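Local structure of kojibiose phosphorylase (Gut metagenome, 6W0P) at residues G313-Y325 and I664-I676. The protein is a carbohydrate-active phosphorylase of glycoside hydrolase family 65, built from an N-terminal beta-sandwich domain, a helical catalytic domain and a C-terminal beta domain. Sequence-based numbering, arbitrary orientation.
Sequences GIRYCLFQMIQAY and IHMTSIAAAWMNI
Ile669 meets helix 313-324 where the two helices are nearest: its CG2 lies 3.3 Å from Cys317 O and also approaches CB of Cys317. The local axes come within 8.9 Å and run at 122° to each other. Ile669 holds CG1 anti to its carbonyl carbon (chi1 -73°), which sends CD1 along the chain to CB of Gln320, while CG2 stays over the Cys317 backbone. Met321 slides past Ile669 in the opposite direction. Bends at chi2 and chi3 bring Met321 CE to 3.6 Å from Ala670 CB, and Met321 SD, where the two methionine side chains cross obliquely, to 3.6 Å from Met666 CE. Met666 CE also reaches Ala324 CB, 3.8 Å away.

At the other end of the contact, Ile314 and Ile676 meet tip to tip, CD1 to CD1 at 3.7 Å, and Leu318 crosses Trp673 at about a right angle, with Leu318 CD2 3.9 Å from Trp673 CD1. Ile664 CD1, just ahead of helix 666-676, bears on the bent Gln320 side chain, closest to Gln320 OE1 at 3.5 Å. That oxygen accepts a hydrogen bond from Gln323 NE2 from above its carbonyl plane, and the Tyr316 hydroxyl, which touches Ile664 CG2, is hydrogen-bonded to Ile32 O.

Both helices belong to the helical catalytic domain, in this family an (alpha/alpha)6 barrel, and Phe359 of helix 351-361 packs against Leu318 and Met321. With no hydrogen bond passing between the segments, cohesion here rests on buried methyl, thioether and aromatic contacts, while Gln320 OE1 is satisfied within its own helix and the Tyr316 hydroxyl outside both segments.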
loop_
_atom_site.group_PDB
_atom_site.type_symbol
_atom_site.label_atom_id
_atom_site.label_comp_id
_atom_site.label_asym_id
_atom_site.label_seq_id
_atom_site.Cartn_x
_atom_site.Cartn_y
_atom_site.Cartn_z
ATOM N N GLY A 313 -20.281 -34.242 8.359
ATOM C CA GLY A 313 -19.408 -33.056 8.421
ATOM C C GLY A 313 -18.242 -33.285 9.357
ATOM O O GLY A 313 -17.052 -33.168 8.897
ATOM N N ILE A 314 -18.512 -33.600 10.625
ATOM C CA ILE A 314 -17.398 -33.720 11.607
ATOM C C ILE A 314 -16.397 -34.789 11.132
ATOM O O ILE A 314 -15.180 -34.599 11.325
ATOM C CB ILE A 314 -17.876 -33.991 13.043
ATOM C CG1 ILE A 314 -16.722 -33.789 14.017
ATOM C CG2 ILE A 314 -18.505 -35.369 13.213
ATOM C CD1 ILE A 314 -16.020 -32.469 13.857
ATOM N N ARG A 315 -16.871 -35.893 10.568
ATOM C CA ARG A 315 -15.952 -36.985 10.173
ATOM C C ARG A 315 -15.177 -36.526 8.935
ATOM O O ARG A 315 -13.967 -36.789 8.850
ATOM C CB ARG A 315 -16.716 -38.299 10.013
ATOM C CG ARG A 315 -15.767 -39.484 10.056
ATOM C CD ARG A 315 -16.509 -40.791 10.057
ATOM N NE ARG A 315 -16.906 -41.174 11.394
ATOM C CZ ARG A 315 -18.140 -41.462 11.792
ATOM N NH1 ARG A 315 -19.172 -41.366 10.958
ATOM N NH2 ARG A 315 -18.323 -41.828 13.051
ATOM N N TYR A 316 -15.821 -35.753 8.063
ATOM C CA TYR A 316 -15.112 -35.147 6.918
ATOM C C TYR A 316 -13.984 -34.261 7.467
ATOM O O TYR A 316 -12.832 -34.359 6.961
ATOM C CB TYR A 316 -16.081 -34.399 5.989
ATOM C CG TYR A 316 -15.371 -33.702 4.863
ATOM C CD1 TYR A 316 -14.889 -34.405 3.771
ATOM C CD2 TYR A 316 -15.112 -32.349 4.925
ATOM C CE1 TYR A 316 -14.197 -33.770 2.755
ATOM C CE2 TYR A 316 -14.447 -31.693 3.907
ATOM C CZ TYR A 316 -13.973 -32.407 2.822
ATOM O OH TYR A 316 -13.283 -31.749 1.852
ATOM N N CYS A 317 -14.308 -33.378 8.427
ATOM C CA CYS A 317 -13.340 -32.428 9.055
ATOM C C CYS A 317 -12.171 -33.201 9.687
ATOM O O CYS A 317 -11.014 -32.856 9.412
ATOM C CB CYS A 317 -14.007 -31.542 10.107
ATOM S SG CYS A 317 -15.175 -30.346 9.407
ATOM N N LEU A 318 -12.441 -34.236 10.477
ATOM C CA LEU A 318 -11.367 -35.070 11.071
ATOM C C LEU A 318 -10.512 -35.682 9.936
ATOM O O LEU A 318 -9.265 -35.694 10.060
ATOM C CB LEU A 318 -11.955 -36.139 11.996
ATOM C CG LEU A 318 -12.755 -35.594 13.180
ATOM C CD1 LEU A 318 -13.086 -36.693 14.173
ATOM C CD2 LEU A 318 -12.019 -34.462 13.884
ATOM N N PHE A 319 -11.154 -36.148 8.870
ATOM C CA PHE A 319 -10.457 -36.776 7.721
ATOM C C PHE A 319 -9.428 -35.801 7.149
ATOM O O PHE A 319 -8.263 -36.208 6.956
ATOM C CB PHE A 319 -11.466 -37.268 6.684
ATOM C CG PHE A 319 -10.814 -37.832 5.449
ATOM C CD1 PHE A 319 -10.379 -39.142 5.427
ATOM C CD2 PHE A 319 -10.601 -37.036 4.344
ATOM C CE1 PHE A 319 -9.754 -39.653 4.304
ATOM C CE2 PHE A 319 -9.997 -37.556 3.211
ATOM C CZ PHE A 319 -9.566 -38.856 3.197
ATOM N N GLN A 320 -9.834 -34.559 6.879
ATOM C CA GLN A 320 -8.951 -33.506 6.301
ATOM C C GLN A 320 -7.840 -33.088 7.284
ATOM O O GLN A 320 -6.740 -32.690 6.820
ATOM C CB GLN A 320 -9.779 -32.294 5.862
ATOM C CG GLN A 320 -10.670 -32.572 4.657
ATOM C CD GLN A 320 -9.888 -33.003 3.432
ATOM O OE1 GLN A 320 -8.657 -32.892 3.360
ATOM N NE2 GLN A 320 -10.608 -33.512 2.447
ATOM N N MET A 321 -8.111 -33.106 8.585
ATOM C CA MET A 321 -7.094 -32.758 9.609
ATOM C C MET A 321 -5.999 -33.825 9.562
ATOM O O MET A 321 -4.845 -33.459 9.640
ATOM C CB MET A 321 -7.660 -32.680 11.035
ATOM C CG MET A 321 -8.599 -31.496 11.287
ATOM S SD MET A 321 -7.761 -29.912 11.151
ATOM C CE MET A 321 -6.978 -29.856 12.763
ATOM N N ILE A 322 -6.374 -35.089 9.442
ATOM C CA ILE A 322 -5.435 -36.246 9.435
ATOM C C ILE A 322 -4.644 -36.197 8.113
ATOM O O ILE A 322 -3.432 -36.533 8.110
ATOM C CB ILE A 322 -6.204 -37.581 9.665
ATOM C CG1 ILE A 322 -6.871 -37.616 11.052
ATOM C CG2 ILE A 322 -5.252 -38.744 9.494
ATOM C CD1 ILE A 322 -8.016 -38.656 11.286
ATOM N N GLN A 323 -5.289 -35.779 7.025
ATOM C CA GLN A 323 -4.659 -35.633 5.678
ATOM C C GLN A 323 -3.665 -34.469 5.676
ATOM O O GLN A 323 -2.582 -34.607 5.058
ATOM C CB GLN A 323 -5.711 -35.419 4.588
ATOM C CG GLN A 323 -6.438 -36.701 4.186
ATOM C CD GLN A 323 -6.968 -36.672 2.774
ATOM O OE1 GLN A 323 -6.800 -37.629 2.038
ATOM N NE2 GLN A 323 -7.599 -35.577 2.394
ATOM N N ALA A 324 -3.997 -33.385 6.368
ATOM C CA ALA A 324 -3.170 -32.160 6.388
ATOM C C ALA A 324 -1.828 -32.397 7.098
ATOM O O ALA A 324 -0.832 -31.801 6.662
ATOM C CB ALA A 324 -3.944 -31.041 7.036
ATOM N N TYR A 325 -1.799 -33.176 8.184
ATOM C CA TYR A 325 -0.585 -33.344 9.030
ATOM C C TYR A 325 -0.653 -34.627 9.861
ATOM O O TYR A 325 -1.683 -34.885 10.485
ATOM C CB TYR A 325 -0.456 -32.157 9.981
ATOM C CG TYR A 325 0.963 -31.748 10.266
ATOM C CD1 TYR A 325 1.692 -31.076 9.314
ATOM C CD2 TYR A 325 1.585 -32.047 11.465
ATOM C CE1 TYR A 325 3.002 -30.712 9.538
ATOM C CE2 TYR A 325 2.907 -31.687 11.707
ATOM C CZ TYR A 325 3.619 -31.001 10.741
ATOM O OH TYR A 325 4.906 -30.583 10.956
ATOM N N ILE A 664 -10.220 -26.059 0.514
ATOM C CA ILE A 664 -10.921 -26.243 1.815
ATOM C C ILE A 664 -10.347 -25.191 2.769
ATOM O O ILE A 664 -9.205 -24.694 2.497
ATOM C CB ILE A 664 -10.746 -27.686 2.331
ATOM C CG1 ILE A 664 -9.290 -28.019 2.673
ATOM C CG2 ILE A 664 -11.316 -28.680 1.339
ATOM C CD1 ILE A 664 -9.109 -29.430 3.161
ATOM N N HIS A 665 -11.101 -24.849 3.810
ATOM C CA HIS A 665 -10.724 -23.869 4.856
ATOM C C HIS A 665 -10.221 -24.610 6.106
ATOM O O HIS A 665 -11.047 -25.073 6.929
ATOM C CB HIS A 665 -11.912 -22.974 5.180
ATOM C CG HIS A 665 -12.456 -22.209 4.034
ATOM N ND1 HIS A 665 -13.177 -22.804 3.050
ATOM C CD2 HIS A 665 -12.447 -20.890 3.765
ATOM C CE1 HIS A 665 -13.582 -21.888 2.204
ATOM N NE2 HIS A 665 -13.146 -20.713 2.616
ATOM N N MET A 666 -8.903 -24.684 6.240
ATOM C CA MET A 666 -8.228 -25.571 7.207
ATOM C C MET A 666 -8.596 -25.123 8.634
ATOM O O MET A 666 -8.963 -25.970 9.442
ATOM C CB MET A 666 -6.722 -25.497 6.956
ATOM C CG MET A 666 -5.990 -26.800 7.127
ATOM S SD MET A 666 -6.778 -28.178 6.280
ATOM C CE MET A 666 -7.149 -29.179 7.716
ATOM N N THR A 667 -8.522 -23.829 8.937
ATOM C CA THR A 667 -8.819 -23.294 10.295
ATOM C C THR A 667 -10.290 -23.559 10.636
ATOM O O THR A 667 -10.576 -23.945 11.765
ATOM C CB THR A 667 -8.499 -21.807 10.432
ATOM O OG1 THR A 667 -7.088 -21.715 10.367
ATOM C CG2 THR A 667 -8.955 -21.228 11.753
ATOM N N SER A 668 -11.179 -23.360 9.682
ATOM C CA SER A 668 -12.626 -23.623 9.845
ATOM C C SER A 668 -12.837 -25.108 10.164
ATOM O O SER A 668 -13.660 -25.429 11.056
ATOM C CB SER A 668 -13.400 -23.198 8.639
ATOM O OG SER A 668 -14.661 -23.851 8.671
ATOM N N ILE A 669 -12.073 -25.974 9.508
ATOM C CA ILE A 669 -12.118 -27.443 9.716
ATOM C C ILE A 669 -11.660 -27.750 11.144
ATOM O O ILE A 669 -12.379 -28.511 11.816
ATOM C CB ILE A 669 -11.302 -28.151 8.611
ATOM C CG1 ILE A 669 -12.081 -28.093 7.297
ATOM C CG2 ILE A 669 -10.959 -29.588 8.974
ATOM C CD1 ILE A 669 -11.321 -28.567 6.110
ATOM N N ALA A 670 -10.538 -27.172 11.592
ATOM C CA ALA A 670 -9.983 -27.364 12.948
ATOM C C ALA A 670 -10.988 -26.838 13.970
ATOM O O ALA A 670 -11.157 -27.478 15.008
ATOM C CB ALA A 670 -8.663 -26.658 13.109
ATOM N N ALA A 671 -11.629 -25.711 13.668
ATOM C CA ALA A 671 -12.540 -24.992 14.586
ATOM C C ALA A 671 -13.759 -25.859 14.904
ATOM O O ALA A 671 -14.333 -25.654 15.970
ATOM C CB ALA A 671 -12.966 -23.680 13.982
ATOM N N ALA A 672 -14.149 -26.774 14.013
ATOM C CA ALA A 672 -15.348 -27.615 14.214
ATOM C C ALA A 672 -15.038 -28.569 15.369
ATOM O O ALA A 672 -15.872 -28.707 16.295
ATOM C CB ALA A 672 -15.711 -28.348 12.949
ATOM N N TRP A 673 -13.838 -29.149 15.350
ATOM C CA TRP A 673 -13.381 -30.049 16.428
ATOM C C TRP A 673 -13.325 -29.248 17.728
ATOM O O TRP A 673 -13.821 -29.737 18.741
ATOM C CB TRP A 673 -12.026 -30.674 16.105
ATOM C CG TRP A 673 -11.518 -31.537 17.216
ATOM C CD1 TRP A 673 -11.745 -32.867 17.381
ATOM C CD2 TRP A 673 -10.718 -31.126 18.333
ATOM N NE1 TRP A 673 -11.114 -33.322 18.503
ATOM C CE2 TRP A 673 -10.468 -32.280 19.104
ATOM C CE3 TRP A 673 -10.149 -29.913 18.732
ATOM C CZ2 TRP A 673 -9.720 -32.242 20.278
ATOM C CZ3 TRP A 673 -9.408 -29.876 19.889
ATOM C CH2 TRP A 673 -9.191 -31.028 20.648
ATOM N N MET A 674 -12.723 -28.064 17.677
ATOM C CA MET A 674 -12.553 -27.169 18.845
ATOM C C MET A 674 -13.915 -26.813 19.441
ATOM O O MET A 674 -14.055 -26.907 20.680
ATOM C CB MET A 674 -11.871 -25.870 18.423
ATOM C CG MET A 674 -10.549 -26.110 17.781
ATOM S SD MET A 674 -9.319 -25.957 19.036
ATOM C CE MET A 674 -9.185 -24.180 19.159
ATOM N N ASN A 675 -14.847 -26.377 18.579
ATOM C CA ASN A 675 -16.225 -26.003 18.979
ATOM C C ASN A 675 -16.868 -27.183 19.725
ATOM O O ASN A 675 -17.608 -26.924 20.713
ATOM C CB ASN A 675 -17.098 -25.535 17.819
ATOM C CG ASN A 675 -18.128 -24.505 18.245
ATOM O OD1 ASN A 675 -18.454 -23.612 17.466
ATOM N ND2 ASN A 675 -18.678 -24.640 19.453
ATOM N N ILE A 676 -16.596 -28.425 19.308
ATOM C CA ILE A 676 -17.227 -29.629 19.937
ATOM C C ILE A 676 -16.546 -29.906 21.289
ATOM O O ILE A 676 -17.293 -29.997 22.291
ATOM C CB ILE A 676 -17.223 -30.837 18.979
ATOM C CG1 ILE A 676 -18.215 -30.613 17.825
ATOM C CG2 ILE A 676 -17.503 -32.118 19.754
ATOM C CD1 ILE A 676 -18.194 -31.689 16.719
#